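Local coordinates for protein VIN1 (PDB 6BFI) that probably binds actin filaments and may take part in cell-cell adhesion, as a sponge member of the vinculin/alpha-catenin family, at residues 184-195 / 244-255. Numbering follows the deposited sequence.
Sequences NLAHAQMLKSEL and EIIRVLQLTTTF
His187 NE2 donates to Thr253 O at 3.1 Å, the one hydrogen bond joining helix 185-195 to the chain leaving helix 244-249. The bond is straight (163° at the hydrogen), runs nearly along the carbonyl axis and lies in the imidazole plane, which identifies NE2 as protonated. With CG anti to the carbonyl carbon, the ring reaches the segment after the helix; Leu251 CB covers one face, and CE1 meets Phe255 CB at 3.6 Å. Asn184 N-caps the first helix through OD1, which accepts from Ala186 N at 2.9 Å. Beyond the histidine, Val248 divides its methyls: CG1 packs on Leu191 CG at 3.8 Å, while CG2 faces Met190. The bend of Met190 at chi3 (79°) turns CE to within 3.3 Å of Glu244 OE2, beside the salt bridge from that oxygen to Arg247 NH2 (2.7 Å); SD itself lies distantly above the Phe255 face, a Met-aromatic contact. Farther along, Glu194 CB rests on Ile245 CG1 at 3.5 Å. The axes run antiparallel at 160°, 9.5 Å apart, as in vinculin-family helical bundles. The chemistry implies an apolar seam with a charged margin, its single directional bond consistent with holding the exiting chain in place.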
loop_
_atom_site.group_PDB
_atom_site.type_symbol
_atom_site.label_atom_id
_atom_site.label_comp_id
_atom_site.label_asym_id
_atom_site.label_seq_id
_atom_site.Cartn_x
_atom_site.Cartn_y
_atom_site.Cartn_z
ATOM N N ASN A 184 14.282 6.003 -3.549
ATOM C CA ASN A 184 12.898 5.830 -3.135
ATOM C C ASN A 184 12.327 4.589 -3.812
ATOM O O ASN A 184 12.200 4.551 -5.040
ATOM C CB ASN A 184 12.078 7.066 -3.500
ATOM C CG ASN A 184 10.730 7.101 -2.817
ATOM O OD1 ASN A 184 10.086 6.067 -2.624
ATOM N ND2 ASN A 184 10.292 8.291 -2.447
ATOM N N LEU A 185 11.988 3.577 -3.012
ATOM C CA LEU A 185 11.456 2.339 -3.571
ATOM C C LEU A 185 10.110 2.555 -4.250
ATOM O O LEU A 185 9.795 1.865 -5.228
ATOM C CB LEU A 185 11.331 1.279 -2.476
ATOM C CG LEU A 185 12.635 0.708 -1.917
ATOM C CD1 LEU A 185 12.354 -0.183 -0.715
ATOM C CD2 LEU A 185 13.388 -0.063 -2.992
ATOM N N ALA A 186 9.307 3.497 -3.752
ATOM C CA ALA A 186 7.996 3.740 -4.343
ATOM C C ALA A 186 8.120 4.253 -5.772
ATOM O O ALA A 186 7.391 3.805 -6.666
ATOM C CB ALA A 186 7.207 4.725 -3.480
ATOM N N HIS A 187 9.043 5.189 -6.008
ATOM C CA HIS A 187 9.255 5.702 -7.358
ATOM C C HIS A 187 9.698 4.591 -8.302
ATOM O O HIS A 187 9.194 4.476 -9.427
ATOM C CB HIS A 187 10.286 6.829 -7.331
ATOM C CG HIS A 187 9.849 8.024 -6.546
ATOM N ND1 HIS A 187 8.527 8.274 -6.246
ATOM C CD2 HIS A 187 10.557 9.038 -5.996
ATOM C CE1 HIS A 187 8.440 9.391 -5.548
ATOM N NE2 HIS A 187 9.658 9.874 -5.381
ATOM N N ALA A 188 10.644 3.761 -7.854
ATOM C CA ALA A 188 11.088 2.639 -8.673
ATOM C C ALA A 188 9.929 1.704 -8.990
ATOM O O ALA A 188 9.818 1.196 -10.113
ATOM C CB ALA A 188 12.212 1.886 -7.963
ATOM N N GLN A 189 9.041 1.483 -8.016
ATOM C CA GLN A 189 7.902 0.602 -8.246
ATOM C C GLN A 189 6.929 1.202 -9.256
ATOM O O GLN A 189 6.370 0.479 -10.088
ATOM C CB GLN A 189 7.191 0.304 -6.927
ATOM C CG GLN A 189 6.114 -0.755 -7.057
ATOM C CD GLN A 189 6.647 -2.044 -7.654
ATOM O OE1 GLN A 189 7.561 -2.663 -7.110
ATOM N NE2 GLN A 189 6.082 -2.448 -8.789
ATOM N N MET A 190 6.708 2.518 -9.196
ATOM C CA MET A 190 5.851 3.157 -10.189
ATOM C C MET A 190 6.453 3.044 -11.585
ATOM O O MET A 190 5.751 2.708 -12.551
ATOM C CB MET A 190 5.611 4.621 -9.817
ATOM C CG MET A 190 4.987 4.807 -8.438
ATOM S SD MET A 190 4.681 6.531 -7.991
ATOM C CE MET A 190 3.171 6.846 -8.900
ATOM N N LEU A 191 7.760 3.298 -11.709
ATOM C CA LEU A 191 8.416 3.158 -13.006
ATOM C C LEU A 191 8.276 1.736 -13.541
ATOM O O LEU A 191 7.889 1.535 -14.697
ATOM C CB LEU A 191 9.888 3.560 -12.897
ATOM C CG LEU A 191 10.130 5.048 -12.635
ATOM C CD1 LEU A 191 11.604 5.341 -12.408
ATOM C CD2 LEU A 191 9.586 5.882 -13.787
ATOM N N LYS A 192 8.571 0.737 -12.705
ATOM C CA LYS A 192 8.460 -0.652 -13.147
ATOM C C LYS A 192 7.034 -0.993 -13.563
ATOM O O LYS A 192 6.820 -1.694 -14.562
ATOM C CB LYS A 192 8.935 -1.598 -12.042
ATOM C CG LYS A 192 10.431 -1.551 -11.781
ATOM C CD LYS A 192 10.844 -2.562 -10.722
ATOM C CE LYS A 192 10.200 -2.255 -9.379
ATOM N NZ LYS A 192 10.607 -3.229 -8.325
ATOM N N SER A 193 6.043 -0.500 -12.816
ATOM C CA SER A 193 4.652 -0.815 -13.131
ATOM C C SER A 193 4.241 -0.221 -14.475
ATOM O O SER A 193 3.621 -0.901 -15.305
ATOM C CB SER A 193 3.734 -0.317 -12.015
ATOM O OG SER A 193 3.864 1.081 -11.835
ATOM N N GLU A 194 4.575 1.052 -14.712
ATOM C CA GLU A 194 4.224 1.658 -15.995
ATOM C C GLU A 194 4.986 1.004 -17.143
ATOM O O GLU A 194 4.453 0.864 -18.251
ATOM C CB GLU A 194 4.479 3.163 -15.962
ATOM C CG GLU A 194 3.870 3.882 -14.766
ATOM C CD GLU A 194 2.365 3.692 -14.651
ATOM O OE1 GLU A 194 1.691 3.554 -15.695
ATOM O OE2 GLU A 194 1.856 3.684 -13.509
ATOM N N LEU A 195 6.235 0.596 -16.897
ATOM C CA LEU A 195 6.970 -0.187 -17.885
ATOM C C LEU A 195 6.204 -1.450 -18.255
ATOM O O LEU A 195 6.031 -1.763 -19.441
ATOM C CB LEU A 195 8.360 -0.537 -17.351
ATOM C CG LEU A 195 9.418 0.565 -17.390
ATOM C CD1 LEU A 195 10.679 0.114 -16.669
ATOM C CD2 LEU A 195 9.729 0.945 -18.829
ATOM N N GLU A 244 2.887 9.265 -16.931
ATOM C CA GLU A 244 3.260 8.986 -15.549
ATOM C C GLU A 244 4.742 8.660 -15.434
ATOM O O GLU A 244 5.397 9.074 -14.471
ATOM C CB GLU A 244 2.407 7.845 -14.990
ATOM C CG GLU A 244 2.575 7.612 -13.494
ATOM C CD GLU A 244 1.992 8.731 -12.649
ATOM O OE1 GLU A 244 1.305 9.613 -13.204
ATOM O OE2 GLU A 244 2.221 8.729 -11.422
ATOM N N ILE A 245 5.290 7.921 -16.403
ATOM C CA ILE A 245 6.732 7.681 -16.420
ATOM C C ILE A 245 7.486 9.003 -16.441
ATOM O O ILE A 245 8.470 9.185 -15.715
ATOM C CB ILE A 245 7.121 6.793 -17.617
ATOM C CG1 ILE A 245 6.866 5.322 -17.299
ATOM C CG2 ILE A 245 8.582 6.994 -17.985
ATOM C CD1 ILE A 245 7.175 4.388 -18.448
ATOM N N ILE A 246 7.031 9.950 -17.264
ATOM C CA ILE A 246 7.695 11.248 -17.343
ATOM C C ILE A 246 7.589 11.983 -16.013
ATOM O O ILE A 246 8.540 12.640 -15.574
ATOM C CB ILE A 246 7.113 12.077 -18.504
ATOM C CG1 ILE A 246 7.439 11.412 -19.841
ATOM C CG2 ILE A 246 7.650 13.503 -18.477
ATOM C CD1 ILE A 246 6.798 12.088 -21.037
ATOM N N ARG A 247 6.438 11.875 -15.346
ATOM C CA ARG A 247 6.250 12.582 -14.082
ATOM C C ARG A 247 7.145 12.009 -12.989
ATOM O O ARG A 247 7.793 12.756 -12.248
ATOM C CB ARG A 247 4.781 12.523 -13.659
ATOM C CG ARG A 247 4.453 13.441 -12.493
ATOM C CD ARG A 247 3.054 13.189 -11.956
ATOM N NE ARG A 247 2.947 11.882 -11.316
ATOM C CZ ARG A 247 3.231 11.651 -10.037
ATOM N NH1 ARG A 247 3.642 12.641 -9.256
ATOM N NH2 ARG A 247 3.105 10.427 -9.539
ATOM N N VAL A 248 7.191 10.680 -12.873
ATOM C CA VAL A 248 8.010 10.046 -11.845
ATOM C C VAL A 248 9.491 10.242 -12.137
ATOM O O VAL A 248 10.301 10.379 -11.211
ATOM C CB VAL A 248 7.643 8.555 -11.726
ATOM C CG1 VAL A 248 8.486 7.878 -10.656
ATOM C CG2 VAL A 248 6.161 8.400 -11.417
ATOM N N LEU A 249 9.868 10.264 -13.420
ATOM C CA LEU A 249 11.256 10.518 -13.792
ATOM C C LEU A 249 11.748 11.857 -13.261
ATOM O O LEU A 249 12.931 11.998 -12.936
ATOM C CB LEU A 249 11.410 10.472 -15.315
ATOM C CG LEU A 249 11.766 9.130 -15.957
ATOM C CD1 LEU A 249 11.683 9.214 -17.476
ATOM C CD2 LEU A 249 13.154 8.699 -15.527
ATOM N N GLN A 250 10.859 12.844 -13.156
ATOM C CA GLN A 250 11.231 14.198 -12.776
ATOM C C GLN A 250 11.053 14.479 -11.289
ATOM O O GLN A 250 11.315 15.604 -10.852
ATOM C CB GLN A 250 10.421 15.209 -13.595
ATOM C CG GLN A 250 10.716 15.162 -15.090
ATOM C CD GLN A 250 9.829 16.094 -15.893
ATOM O OE1 GLN A 250 8.673 16.326 -15.538
ATOM N NE2 GLN A 250 10.368 16.636 -16.981
ATOM N N LEU A 251 10.617 13.497 -10.505
ATOM C CA LEU A 251 10.497 13.685 -9.066
ATOM C C LEU A 251 11.871 13.617 -8.417
ATOM O O LEU A 251 12.627 12.665 -8.638
ATOM C CB LEU A 251 9.570 12.634 -8.459
ATOM C CG LEU A 251 8.075 12.845 -8.701
ATOM C CD1 LEU A 251 7.259 11.812 -7.936
ATOM C CD2 LEU A 251 7.665 14.255 -8.308
ATOM N N THR A 252 12.196 14.635 -7.621
ATOM C CA THR A 252 13.445 14.686 -6.871
ATOM C C THR A 252 13.181 14.797 -5.373
ATOM O O THR A 252 13.984 15.365 -4.632
ATOM C CB THR A 252 14.320 15.847 -7.344
ATOM O OG1 THR A 252 13.641 17.089 -7.115
ATOM C CG2 THR A 252 14.633 15.711 -8.828
ATOM N N THR A 253 12.053 14.255 -4.917
ATOM C CA THR A 253 11.612 14.411 -3.540
ATOM C C THR A 253 11.251 13.060 -2.939
ATOM O O THR A 253 10.862 12.127 -3.648
ATOM C CB THR A 253 10.396 15.345 -3.442
ATOM O OG1 THR A 253 9.360 14.874 -4.317
ATOM C CG2 THR A 253 10.777 16.767 -3.827
ATOM N N THR A 254 11.386 12.968 -1.618
ATOM C CA THR A 254 10.918 11.796 -0.893
ATOM C C THR A 254 9.395 11.744 -0.942
ATOM O O THR A 254 8.719 12.723 -0.612
ATOM C CB THR A 254 11.406 11.831 0.557
ATOM O OG1 THR A 254 12.839 11.877 0.584
ATOM C CG2 THR A 254 10.929 10.599 1.313
ATOM N N PHE A 255 8.858 10.596 -1.362
ATOM C CA PHE A 255 7.419 10.478 -1.582
ATOM C C PHE A 255 6.638 10.616 -0.282
ATOM O O PHE A 255 5.592 11.275 -0.245
ATOM C CB PHE A 255 7.106 9.139 -2.251
ATOM C CG PHE A 255 5.681 9.001 -2.709
ATOM C CD1 PHE A 255 4.938 10.116 -3.065
ATOM C CD2 PHE A 255 5.082 7.754 -2.777
ATOM C CE1 PHE A 255 3.627 9.988 -3.485
ATOM C CE2 PHE A 255 3.772 7.619 -3.196
ATOM C CZ PHE A 255 3.044 8.738 -3.551
#